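Side-chain contacts in tetratricopeptide repeat protein (Parabacteroides merdae ATCC 43184, PDB 4R7S), which is of unknown function but, as a helical tetratricopeptide repeat protein, probably serves as a scaffold for binding other proteins or peptides: residues G18-A23 against Q51-K56; E25-A30 against Y41-N46; L179-A184 against E201-E206; R195-I200 against G218-A223. All coordinates share one frame; numbering follows the deposited sequence.

Contact 1 (G18-A23 against Q51-K56)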
loop_
_atom_site.group_PDB
_atom_site.type_symbol
_atom_site.label_atom_id
_atom_site.label_comp_id
_atom_site.label_asym_id
_atom_site.label_seq_id
_atom_site.Cartn_x
_atom_site.Cartn_y
_atom_site.Cartn_z
ATOM N N GLY A 18 13.073 -19.208 1.812
ATOM C CA GLY A 18 12.113 -18.711 0.824
ATOM C C GLY A 18 11.119 -19.770 0.334
ATOM O O GLY A 18 10.340 -19.524 -0.586
ATOM N N ASP A 19 11.126 -20.959 0.943
ATOM C CA ASP A 19 10.237 -22.065 0.574
ATOM C C ASP A 19 8.897 -21.910 1.312
ATOM O O ASP A 19 8.609 -22.623 2.284
ATOM C CB ASP A 19 10.911 -23.424 0.880
ATOM C CG ASP A 19 10.221 -24.651 0.297
ATOM O OD1 ASP A 19 9.049 -24.526 -0.168
ATOM O OD2 ASP A 19 10.841 -25.749 0.323
ATOM N N LEU A 20 8.077 -20.984 0.824
ATOM C CA LEU A 20 6.781 -20.699 1.439
ATOM C C LEU A 20 5.783 -21.872 1.337
ATOM O O LEU A 20 4.934 -21.998 2.221
ATOM C CB LEU A 20 6.161 -19.435 0.851
ATOM C CG LEU A 20 7.059 -18.198 0.844
ATOM C CD1 LEU A 20 6.349 -17.010 0.213
ATOM C CD2 LEU A 20 7.598 -17.869 2.244
ATOM N N VAL A 21 5.900 -22.731 0.298
ATOM C CA VAL A 21 4.994 -23.868 0.075
ATOM C C VAL A 21 5.208 -24.871 1.197
ATOM O O VAL A 21 4.242 -25.299 1.840
ATOM C CB VAL A 21 5.188 -24.499 -1.349
ATOM C CG1 VAL A 21 4.485 -25.860 -1.489
ATOM C CG2 VAL A 21 4.722 -23.535 -2.443
ATOM N N SER A 22 6.483 -25.200 1.462
ATOM C CA SER A 22 6.842 -26.125 2.521
ATOM C C SER A 22 6.601 -25.497 3.904
ATOM O O SER A 22 6.077 -26.183 4.779
ATOM C CB SER A 22 8.289 -26.565 2.375
ATOM O OG SER A 22 8.517 -27.211 1.138
ATOM N N ALA A 23 6.927 -24.209 4.091
ATOM C CA ALA A 23 6.683 -23.531 5.370
ATOM C C ALA A 23 5.191 -23.612 5.759
ATOM O O ALA A 23 4.889 -24.007 6.887
ATOM C CB ALA A 23 7.148 -22.084 5.310
ATOM N N GLN A 51 0.852 -17.406 3.351
ATOM C CA GLN A 51 -0.189 -17.571 2.345
ATOM C C GLN A 51 -0.351 -16.299 1.512
ATOM O O GLN A 51 -0.497 -16.395 0.296
ATOM C CB GLN A 51 -1.530 -17.968 2.985
ATOM C CG GLN A 51 -1.514 -19.391 3.533
ATOM C CD GLN A 51 -2.834 -19.780 4.144
ATOM O OE1 GLN A 51 -3.473 -19.004 4.855
ATOM N NE2 GLN A 51 -3.270 -20.999 3.888
ATOM N N ARG A 52 -0.302 -15.121 2.157
ATOM C CA ARG A 52 -0.419 -13.823 1.479
ATOM C C ARG A 52 0.779 -13.596 0.536
ATOM O O ARG A 52 0.582 -13.145 -0.588
ATOM C CB ARG A 52 -0.519 -12.675 2.504
ATOM C CG ARG A 52 -0.915 -11.337 1.885
ATOM C CD ARG A 52 -0.642 -10.175 2.818
ATOM N NE ARG A 52 -1.161 -8.934 2.244
ATOM C CZ ARG A 52 -1.143 -7.746 2.838
ATOM N NH1 ARG A 52 -0.626 -7.611 4.053
ATOM N NH2 ARG A 52 -1.635 -6.684 2.222
ATOM N N ARG A 53 2.006 -13.931 0.992
ATOM C CA ARG A 53 3.232 -13.787 0.209
ATOM C C ARG A 53 3.279 -14.764 -0.992
ATOM O O ARG A 53 4.180 -14.658 -1.820
ATOM C CB ARG A 53 4.458 -13.974 1.096
ATOM C CG ARG A 53 4.782 -12.772 1.981
ATOM C CD ARG A 53 5.931 -13.077 2.912
ATOM N NE ARG A 53 7.146 -13.438 2.180
ATOM C CZ ARG A 53 8.183 -14.085 2.704
ATOM N NH1 ARG A 53 8.162 -14.476 3.974
ATOM N NH2 ARG A 53 9.243 -14.362 1.958
ATOM N N GLN A 54 2.302 -15.683 -1.088
ATOM C CA GLN A 54 2.144 -16.631 -2.187
ATOM C C GLN A 54 1.042 -16.183 -3.144
ATOM O O GLN A 54 0.865 -16.791 -4.213
ATOM C CB GLN A 54 1.805 -18.017 -1.652
ATOM C CG GLN A 54 3.020 -18.863 -1.324
ATOM C CD GLN A 54 2.563 -20.169 -0.724
ATOM O OE1 GLN A 54 2.313 -21.161 -1.424
ATOM N NE2 GLN A 54 2.355 -20.164 0.579
ATOM N N GLY A 55 0.298 -15.146 -2.739
ATOM C CA GLY A 55 -0.823 -14.613 -3.495
ATOM C C GLY A 55 -2.130 -15.310 -3.188
ATOM O O GLY A 55 -3.156 -14.993 -3.796
ATOM N N LYS A 56 -2.112 -16.276 -2.240
ATOM C CA LYS A 56 -3.289 -17.022 -1.772
ATOM C C LYS A 56 -4.040 -16.106 -0.770
ATOM O O LYS A 56 -4.111 -16.371 0.439
ATOM C CB LYS A 56 -2.865 -18.363 -1.147
ATOM C CG LYS A 56 -1.836 -19.141 -1.959
ATOM C CD LYS A 56 -2.059 -20.646 -1.859
ATOM C CE LYS A 56 -1.083 -21.366 -0.963
ATOM N NZ LYS A 56 -1.565 -22.726 -0.575
#

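Contact 2 (E25-A30 against Y41-N46)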
loop_
_atom_site.group_PDB
_atom_site.type_symbol
_atom_site.label_atom_id
_atom_site.label_comp_id
_atom_site.label_asym_id
_atom_site.label_seq_id
_atom_site.Cartn_x
_atom_site.Cartn_y
_atom_site.Cartn_z
ATOM N N GLU A 25 2.936 -25.927 4.757
ATOM C CA GLU A 25 2.623 -27.317 5.098
ATOM C C GLU A 25 3.088 -27.684 6.504
ATOM O O GLU A 25 2.335 -28.339 7.232
ATOM C CB GLU A 25 3.220 -28.301 4.075
ATOM C CG GLU A 25 2.164 -29.109 3.331
ATOM C CD GLU A 25 1.080 -29.741 4.194
ATOM O OE1 GLU A 25 1.413 -30.604 5.040
ATOM O OE2 GLU A 25 -0.102 -29.358 4.028
ATOM N N SER A 26 4.302 -27.240 6.905
ATOM C CA SER A 26 4.828 -27.493 8.258
ATOM C C SER A 26 3.891 -26.892 9.318
ATOM O O SER A 26 3.564 -27.577 10.292
ATOM C CB SER A 26 6.239 -26.932 8.410
ATOM O OG SER A 26 7.102 -27.577 7.491
ATOM N N LEU A 27 3.396 -25.659 9.071
ATOM C CA LEU A 27 2.460 -24.972 9.974
ATOM C C LEU A 27 1.131 -25.725 10.080
ATOM O O LEU A 27 0.664 -25.993 11.194
ATOM C CB LEU A 27 2.233 -23.511 9.558
ATOM C CG LEU A 27 3.402 -22.561 9.914
ATOM C CD1 LEU A 27 3.155 -21.179 9.422
ATOM C CD2 LEU A 27 3.647 -22.500 11.387
ATOM N N LYS A 28 0.569 -26.127 8.921
ATOM C CA LYS A 28 -0.665 -26.901 8.834
ATOM C C LYS A 28 -0.508 -28.224 9.540
ATOM O O LYS A 28 -1.413 -28.627 10.287
ATOM C CB LYS A 28 -1.060 -27.120 7.382
ATOM C CG LYS A 28 -1.859 -25.961 6.814
ATOM C CD LYS A 28 -2.244 -26.215 5.355
ATOM C CE LYS A 28 -2.790 -24.978 4.702
ATOM N NZ LYS A 28 -2.822 -25.113 3.232
ATOM N N ALA A 29 0.663 -28.876 9.362
ATOM C CA ALA A 29 0.956 -30.159 9.992
ATOM C C ALA A 29 1.071 -30.004 11.513
ATOM O O ALA A 29 0.521 -30.822 12.269
ATOM C CB ALA A 29 2.229 -30.747 9.412
ATOM N N ALA A 30 1.764 -28.948 11.968
ATOM C CA ALA A 30 1.901 -28.686 13.392
ATOM C C ALA A 30 0.519 -28.571 14.029
ATOM O O ALA A 30 0.245 -29.275 15.005
ATOM C CB ALA A 30 2.713 -27.423 13.629
ATOM N N TYR A 41 -2.973 -19.630 17.578
ATOM C CA TYR A 41 -3.313 -18.330 16.987
ATOM C C TYR A 41 -2.019 -17.657 16.417
ATOM O O TYR A 41 -2.089 -16.885 15.460
ATOM C CB TYR A 41 -4.015 -17.421 18.030
ATOM C CG TYR A 41 -3.029 -16.804 18.996
ATOM C CD1 TYR A 41 -2.533 -17.530 20.078
ATOM C CD2 TYR A 41 -2.495 -15.537 18.763
ATOM C CE1 TYR A 41 -1.549 -17.002 20.918
ATOM C CE2 TYR A 41 -1.507 -15.001 19.594
ATOM C CZ TYR A 41 -1.047 -15.732 20.678
ATOM O OH TYR A 41 -0.089 -15.200 21.503
ATOM N N ALA A 42 -0.856 -17.949 17.023
ATOM C CA ALA A 42 0.402 -17.396 16.543
ATOM C C ALA A 42 0.806 -18.088 15.261
ATOM O O ALA A 42 1.323 -17.434 14.351
ATOM C CB ALA A 42 1.486 -17.551 17.590
ATOM N N LEU A 43 0.549 -19.398 15.178
ATOM C CA LEU A 43 0.876 -20.189 14.005
ATOM C C LEU A 43 -0.004 -19.756 12.850
ATOM O O LEU A 43 0.497 -19.608 11.731
ATOM C CB LEU A 43 0.724 -21.697 14.283
ATOM C CG LEU A 43 1.658 -22.298 15.330
ATOM C CD1 LEU A 43 1.622 -23.832 15.265
ATOM C CD2 LEU A 43 3.087 -21.772 15.153
ATOM N N LEU A 44 -1.305 -19.489 13.139
ATOM C CA LEU A 44 -2.274 -19.030 12.144
ATOM C C LEU A 44 -1.881 -17.653 11.601
ATOM O O LEU A 44 -2.080 -17.410 10.416
ATOM C CB LEU A 44 -3.705 -19.020 12.692
ATOM C CG LEU A 44 -4.325 -20.414 12.814
ATOM C CD1 LEU A 44 -5.322 -20.502 13.957
ATOM C CD2 LEU A 44 -4.900 -20.901 11.504
ATOM N N THR A 45 -1.242 -16.801 12.421
ATOM C CA THR A 45 -0.802 -15.466 11.990
ATOM C C THR A 45 0.299 -15.626 10.940
ATOM O O THR A 45 0.152 -15.062 9.851
ATOM C CB THR A 45 -0.385 -14.570 13.176
ATOM O OG1 THR A 45 -1.384 -14.624 14.194
ATOM C CG2 THR A 45 -0.232 -13.134 12.777
ATOM N N ASN A 46 1.362 -16.427 11.255
ATOM C CA ASN A 46 2.490 -16.757 10.367
ATOM C C ASN A 46 1.986 -17.368 9.065
ATOM O O ASN A 46 2.385 -16.921 7.992
ATOM C CB ASN A 46 3.463 -17.748 11.037
ATOM C CG ASN A 46 4.165 -17.279 12.294
ATOM O OD1 ASN A 46 4.504 -16.092 12.459
ATOM N ND2 ASN A 46 4.465 -18.248 13.174
#

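Contact 3 (L179-A184 against E201-E206). With EDO (1,2-ethanediol), chain G.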
loop_
_atom_site.group_PDB
_atom_site.type_symbol
_atom_site.label_atom_id
_atom_site.label_comp_id
_atom_site.label_asym_id
_atom_site.label_seq_id
_atom_site.Cartn_x
_atom_site.Cartn_y
_atom_site.Cartn_z
ATOM N N LEU A 179 9.094 11.439 -4.399
ATOM C CA LEU A 179 8.429 12.696 -4.079
ATOM C C LEU A 179 8.114 13.462 -5.372
ATOM O O LEU A 179 7.080 14.115 -5.457
ATOM C CB LEU A 179 9.293 13.554 -3.145
ATOM C CG LEU A 179 9.593 13.013 -1.751
ATOM C CD1 LEU A 179 10.615 13.889 -1.058
ATOM C CD2 LEU A 179 8.329 12.911 -0.908
ATOM N N TYR A 180 9.000 13.361 -6.377
ATOM C CA TYR A 180 8.836 14.017 -7.677
ATOM C C TYR A 180 7.669 13.398 -8.438
ATOM O O TYR A 180 7.010 14.087 -9.206
ATOM C CB TYR A 180 10.119 13.931 -8.503
ATOM C CG TYR A 180 11.263 14.764 -7.981
ATOM C CD1 TYR A 180 12.114 14.273 -6.996
ATOM C CD2 TYR A 180 11.545 16.017 -8.521
ATOM C CE1 TYR A 180 13.192 15.025 -6.523
ATOM C CE2 TYR A 180 12.630 16.773 -8.070
ATOM C CZ TYR A 180 13.448 16.275 -7.063
ATOM O OH TYR A 180 14.517 17.007 -6.588
ATOM N N GLU A 181 7.397 12.114 -8.187
ATOM C CA GLU A 181 6.280 11.347 -8.752
ATOM C C GLU A 181 4.946 11.859 -8.188
ATOM O O GLU A 181 3.957 11.958 -8.927
ATOM C CB GLU A 181 6.443 9.845 -8.473
ATOM C CG GLU A 181 7.576 9.198 -9.266
ATOM C CD GLU A 181 7.429 7.721 -9.591
ATOM O OE1 GLU A 181 6.362 7.138 -9.278
ATOM O OE2 GLU A 181 8.377 7.147 -10.177
ATOM N N GLY A 182 4.946 12.197 -6.905
ATOM C CA GLY A 182 3.784 12.755 -6.220
ATOM C C GLY A 182 3.514 14.175 -6.687
ATOM O O GLY A 182 2.382 14.520 -7.034
ATOM N N ARG A 183 4.579 14.993 -6.756
ATOM C CA ARG A 183 4.470 16.369 -7.220
ATOM C C ARG A 183 4.041 16.410 -8.686
ATOM O O ARG A 183 3.195 17.248 -9.023
ATOM C CB ARG A 183 5.776 17.166 -7.007
ATOM C CG ARG A 183 5.546 18.657 -7.183
ATOM C CD ARG A 183 6.713 19.492 -6.720
ATOM N NE ARG A 183 7.841 19.324 -7.616
ATOM C CZ ARG A 183 9.025 19.876 -7.420
ATOM N NH1 ARG A 183 9.232 20.654 -6.367
ATOM N NH2 ARG A 183 10.010 19.672 -8.283
ATOM N N ALA A 184 4.615 15.526 -9.554
ATOM C CA ALA A 184 4.228 15.477 -10.976
ATOM C C ALA A 184 2.722 15.189 -11.110
ATOM O O ALA A 184 2.050 15.831 -11.908
ATOM C CB ALA A 184 5.034 14.423 -11.736
ATOM N N GLU A 201 10.685 13.929 -16.119
ATOM C CA GLU A 201 11.985 13.865 -16.791
ATOM C C GLU A 201 13.108 13.651 -15.780
ATOM O O GLU A 201 14.083 12.961 -16.084
ATOM C CB GLU A 201 12.220 15.167 -17.587
ATOM C CG GLU A 201 13.506 15.218 -18.412
ATOM C CD GLU A 201 13.687 14.146 -19.476
ATOM O OE1 GLU A 201 12.691 13.760 -20.133
ATOM O OE2 GLU A 201 14.844 13.702 -19.662
ATOM N N LYS A 202 12.970 14.252 -14.586
ATOM C CA LYS A 202 13.964 14.153 -13.528
ATOM C C LYS A 202 14.061 12.709 -13.031
ATOM O O LYS A 202 15.160 12.196 -12.883
ATOM C CB LYS A 202 13.648 15.137 -12.375
ATOM C CG LYS A 202 14.786 15.264 -11.363
ATOM C CD LYS A 202 15.069 16.706 -10.971
ATOM C CE LYS A 202 16.334 16.827 -10.138
ATOM N NZ LYS A 202 17.580 16.552 -10.922
ATOM N N VAL A 203 12.922 12.055 -12.813
ATOM C CA VAL A 203 12.843 10.686 -12.310
ATOM C C VAL A 203 13.390 9.713 -13.361
ATOM O O VAL A 203 14.142 8.794 -13.029
ATOM C CB VAL A 203 11.396 10.319 -11.919
ATOM C CG1 VAL A 203 11.343 8.954 -11.226
ATOM C CG2 VAL A 203 10.790 11.390 -11.033
ATOM N N PHE A 204 12.995 9.917 -14.624
ATOM C CA PHE A 204 13.417 9.074 -15.728
ATOM C C PHE A 204 14.909 9.167 -15.932
ATOM O O PHE A 204 15.520 8.145 -16.210
ATOM C CB PHE A 204 12.676 9.443 -17.020
ATOM C CG PHE A 204 11.412 8.649 -17.263
ATOM C CD1 PHE A 204 10.194 9.074 -16.751
ATOM C CD2 PHE A 204 11.436 7.491 -18.035
ATOM C CE1 PHE A 204 9.028 8.335 -16.968
ATOM C CE2 PHE A 204 10.268 6.760 -18.262
ATOM C CZ PHE A 204 9.071 7.185 -17.723
ATOM N N THR A 205 15.506 10.358 -15.734
ATOM C CA THR A 205 16.942 10.570 -15.940
ATOM C C THR A 205 17.795 9.998 -14.788
ATOM O O THR A 205 18.866 9.436 -15.045
ATOM C CB THR A 205 17.223 12.077 -16.147
ATOM O OG1 THR A 205 16.307 12.588 -17.126
ATOM C CG2 THR A 205 18.668 12.374 -16.600
ATOM N N GLU A 206 17.322 10.135 -13.545
ATOM C CA GLU A 206 18.069 9.797 -12.338
ATOM C C GLU A 206 17.688 8.503 -11.632
ATOM O O GLU A 206 18.410 8.097 -10.719
ATOM C CB GLU A 206 17.885 10.932 -11.318
ATOM C CG GLU A 206 18.341 12.302 -11.796
ATOM C CD GLU A 206 19.812 12.633 -11.671
ATOM O OE1 GLU A 206 20.596 11.791 -11.170
ATOM O OE2 GLU A 206 20.180 13.755 -12.083
HETATM C C1 EDO G . 16.952 17.455 -20.182
HETATM O O1 EDO G . 16.687 17.918 -18.855
HETATM C C2 EDO G . 17.645 16.085 -20.167
HETATM O O2 EDO G . 16.990 15.163 -19.306
#

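Contact 4 (R195-I200 against G218-A223)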
loop_
_atom_site.group_PDB
_atom_site.type_symbol
_atom_site.label_atom_id
_atom_site.label_comp_id
_atom_site.label_asym_id
_atom_site.label_seq_id
_atom_site.Cartn_x
_atom_site.Cartn_y
_atom_site.Cartn_z
ATOM N N ARG A 195 5.015 21.553 -16.683
ATOM C CA ARG A 195 5.687 21.530 -15.372
ATOM C C ARG A 195 5.802 20.087 -14.836
ATOM O O ARG A 195 6.853 19.726 -14.293
ATOM C CB ARG A 195 4.986 22.422 -14.333
ATOM C CG ARG A 195 5.917 22.714 -13.140
ATOM C CD ARG A 195 5.460 23.893 -12.315
ATOM N NE ARG A 195 6.394 24.169 -11.225
ATOM C CZ ARG A 195 7.372 25.073 -11.262
ATOM N NH1 ARG A 195 7.558 25.824 -12.348
ATOM N NH2 ARG A 195 8.159 25.247 -10.211
ATOM N N ALA A 196 4.719 19.277 -15.012
ATOM C CA ALA A 196 4.666 17.882 -14.605
ATOM C C ALA A 196 5.746 17.086 -15.314
ATOM O O ALA A 196 6.445 16.291 -14.674
ATOM C CB ALA A 196 3.299 17.299 -14.920
HETATM N N MSE A 197 5.928 17.355 -16.628
HETATM C CA MSE A 197 6.920 16.669 -17.465
HETATM C C MSE A 197 8.335 16.930 -16.998
HETATM O O MSE A 197 9.170 16.034 -17.097
HETATM C CB MSE A 197 6.793 17.058 -18.935
HETATM C CG MSE A 197 5.623 16.375 -19.645
HETATM SE SE MSE A 197 5.726 14.400 -19.654
HETATM C CE MSE A 197 7.908 14.143 -19.745
ATOM N N ALA A 198 8.605 18.150 -16.489
ATOM C CA ALA A 198 9.905 18.519 -15.953
ATOM C C ALA A 198 10.240 17.577 -14.802
ATOM O O ALA A 198 11.315 16.985 -14.803
ATOM C CB ALA A 198 9.895 19.970 -15.495
ATOM N N ASP A 199 9.284 17.382 -13.859
ATOM C CA ASP A 199 9.418 16.454 -12.719
ATOM C C ASP A 199 9.559 15.016 -13.188
ATOM O O ASP A 199 10.434 14.301 -12.679
ATOM C CB ASP A 199 8.234 16.568 -11.756
ATOM C CG ASP A 199 8.377 17.627 -10.669
ATOM O OD1 ASP A 199 9.461 18.241 -10.565
ATOM O OD2 ASP A 199 7.424 17.820 -9.913
ATOM N N ILE A 200 8.732 14.600 -14.179
ATOM C CA ILE A 200 8.763 13.251 -14.746
ATOM C C ILE A 200 10.145 12.962 -15.380
ATOM O O ILE A 200 10.723 11.903 -15.143
ATOM C CB ILE A 200 7.597 13.069 -15.734
ATOM C CG1 ILE A 200 6.258 12.977 -14.955
ATOM C CG2 ILE A 200 7.790 11.828 -16.650
ATOM C CD1 ILE A 200 4.986 12.996 -15.822
ATOM N N GLY A 218 2.187 8.843 -20.126
ATOM C CA GLY A 218 1.340 8.429 -21.242
ATOM C C GLY A 218 0.127 9.326 -21.406
ATOM O O GLY A 218 -0.212 9.741 -22.523
ATOM N N LYS A 219 -0.494 9.681 -20.263
ATOM C CA LYS A 219 -1.664 10.544 -20.200
ATOM C C LYS A 219 -1.331 11.944 -20.683
ATOM O O LYS A 219 -2.160 12.573 -21.362
ATOM C CB LYS A 219 -2.217 10.577 -18.789
ATOM C CG LYS A 219 -3.146 9.421 -18.473
ATOM C CD LYS A 219 -3.887 9.740 -17.200
ATOM C CE LYS A 219 -4.495 8.537 -16.534
ATOM N NZ LYS A 219 -4.479 8.692 -15.052
ATOM N N ILE A 220 -0.102 12.419 -20.378
ATOM C CA ILE A 220 0.357 13.745 -20.808
ATOM C C ILE A 220 0.624 13.688 -22.292
ATOM O O ILE A 220 0.111 14.540 -23.025
ATOM C CB ILE A 220 1.570 14.257 -19.996
ATOM C CG1 ILE A 220 1.116 14.711 -18.587
ATOM C CG2 ILE A 220 2.292 15.381 -20.739
ATOM C CD1 ILE A 220 2.192 14.603 -17.498
ATOM N N LYS A 221 1.341 12.637 -22.755
ATOM C CA LYS A 221 1.605 12.430 -24.183
ATOM C C LYS A 221 0.274 12.430 -24.949
ATOM O O LYS A 221 0.193 13.097 -25.990
ATOM C CB LYS A 221 2.393 11.144 -24.414
ATOM C CG LYS A 221 3.862 11.327 -24.110
ATOM C CD LYS A 221 4.600 10.017 -24.190
ATOM C CE LYS A 221 6.086 10.237 -24.041
ATOM N NZ LYS A 221 6.785 8.968 -23.694
ATOM N N LEU A 222 -0.791 11.781 -24.388
ATOM C CA LEU A 222 -2.135 11.809 -24.965
ATOM C C LEU A 222 -2.611 13.262 -25.163
ATOM O O LEU A 222 -3.002 13.632 -26.279
ATOM C CB LEU A 222 -3.148 11.077 -24.075
ATOM C CG LEU A 222 -3.644 9.697 -24.450
ATOM C CD1 LEU A 222 -4.770 9.291 -23.513
ATOM C CD2 LEU A 222 -4.151 9.625 -25.891
ATOM N N ALA A 223 -2.552 14.084 -24.085
ATOM C CA ALA A 223 -2.965 15.495 -24.101
ATOM C C ALA A 223 -2.146 16.323 -25.106
ATOM O O ALA A 223 -2.664 17.299 -25.657
ATOM C CB ALA A 223 -2.839 16.098 -22.704
#

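Contact 1 (G18-A23 against Q51-K56)
L20 fills the angle between R53 and Q54. Its CD1 lies 3.7 Å from R53 CB, while CD2 sits over one face of the R53 guanidinium, 3.7 Å above the plane and displaced toward the rim, and the two side chains cross at about a right angle. The R53 chain, bent at chi3 (59°), brings the planar group back over the leucine. On the other branch of the angle, Q54 runs out extended beyond CG: its CG is 3.9 Å from L20 CB, and its OE1 comes within 3.5 Å of V21 CG2. The amide thus lies against the first turn of helix 20-33 by van der Waals contact, and its NE2 is held by hydrogen bonds to E24 and to the carbonyl of I50. Were Q54 replaced by an alanine, L20 CB and V21 CG2 would probably lose their cover and E24 one of its amide donors. The backbone behind these groups is fixed by helix ends. D19 caps helix 20-33, its OD1 accepting from S22 N at 3.1 Å from above the carboxylate plane. G18 and G55, both with positive phi, close the preceding helices in Schellman motifs. The contact joins the start of helix 20-33 to the turn that follows helix 40-52, at the surface, consistent with the tetratricopeptide repeat family.

Contact 2 (E25-A30 against Y41-N46)
L27 and L43 face each other with the same first torsion: in each, CG stands anti to the carbonyl carbon and beside the backbone N (chi1 -76° and -64°), and this sends both isobutyl groups into the space between the helices. Their CD2 methyls meet at 3.9 Å, the two side chains crossing obliquely. The other methyl of L27, CD1, lies 3.8 Å from N46 CB and 3.9 Å from L43 O. L27 and N46 cross at about a right angle, and it is the aliphatic root of the asparagine that makes this contact. L43 likewise divides its two methyls, since CD1 turns to A30, whose CB lies 4.1 Å away. L27 and A30, three residues apart on one helix, thus receive the two branches of L43, one each, in contact that is wholly apolar. The axes of the two helical segments come within 10.0 Å and run nearly antiparallel, at 159°. On the far flank of helix 40-52, Y41 O accepts both T45 N and T45 OG1, the hydroxyl at 2.7 Å, so the threonine's polar atom is satisfied within its own helix. L27 and L43, both buried, are enclosed further by helix 2-16, where L27 touches S11 and L43 touches Y4 and I8. L44, whose CB points away from segment 25-30, packs on S66 and A67 of helix 57-68 and also touches M31 of helix 20-33, which places helix 40-52 between helix 20-33 and helix 57-68.

Contact 3 (L179-A184 against E201-E206)
Apolar packing between Y180 and V203 makes the centre of this contact, where the two backbones come nearest. Y180 CB lies 3.6 Å from V203 CG2, the valine methyl that stands anti to its carbonyl carbon. An aliphatic chain also lies on the aromatic ring: K202 passes over one face of Y180, its CG 4.2 Å above the ring plane and offset toward the rim, and its CD is 3.8 Å from Y180 CE2. The bend at chi2 lays the lysine along the ring, bringing CE to 4.0 Å from Y180 OH, and chi4 turns NZ off toward E206. Apart from these, the other valine methyl, CG1, anti to the backbone N (chi1 -173°), rests against a carboxylate oxygen, 3.6 Å from E181 OE2, the two side chains crossing at about a right angle. Helices 178-189 and 193-206 supply these groups, their segment axes 9.7 Å apart at 154°, consistent with the antiparallel helix pairs of tetratricopeptide repeat folds. Polar interactions lie at the margins. Y180 OH is bonded to the carbonyl of P174, and E181 OE1 to T210, so these two ends are tied to the loops that flank the pair. K202 NZ and E206 OE2, one helical turn apart, form only a long salt bridge. On the side of helix 193-206 turned from Y180, E201 OE2 accepts a hydrogen bond of 2.6 Å from O2 of a 1,2-ethanediol, probably from the crystallisation liquor. F204 stacks edge-to-face on Y214 and makes a cation-pi contact with R217 of helix 211-223.

Contact 4 (R195-I200 against G218-A223)
I220 reaches across from helix 211-223 into a site formed by A196, M197 and I200, and its two branches divide between M197 on one hand and A196 and I200 on the other. At the root, CB lies 4.2 Å from the selenium of M197, a selenomethionine. The CG2 branch, set anti to the backbone N, meets the same residue more closely, 3.6 Å from M197 CG and 3.7 Å from SE. M197, bent at chi2 and chi3, slides past the isoleucine in the opposite direction. The other branch, with CG1 anti to the carbonyl carbon (chi1 -75°), is directed so that CD1 lies 3.9 Å from A196 CB and 3.6 Å from I200 CD1; the two isoleucines meet there tip to tip. Loss of both I220 branches to a glycine is likely to open a gap beside I200 CD1 and to leave the selenomethionine side chain freer to move. F188 of helix 178-189 also touches I220, so a third helix adds to this apolar core. Helix 193-206 packs on helix 211-223, their segment axes 11.0 Å apart at 143°, consistent with the stacked helices of a tetratricopeptide-type solenoid.

The four contacts form two groups along an all-helical chain. Contact 2 is nested within the loop closed by contact 1; both join helices 20-33 and 40-52, with centres 12 Å apart. Contacts 3 and 4 follow later in sequence, their segments alternating, and share helix 193-206; their centres are 11 Å apart, and R183 of one forms a salt bridge with D199 of the other. Between the groups the separation is large: centres lie 34 Å apart for contacts 1 and 3 and 48 Å for contacts 2 and 4. Antiparallel packing recurs in contacts 2, 3 and 4, with contact 2 on the opposite side of the chain's centre from contacts 3 and 4, consistent with an elongated array of helical hairpins.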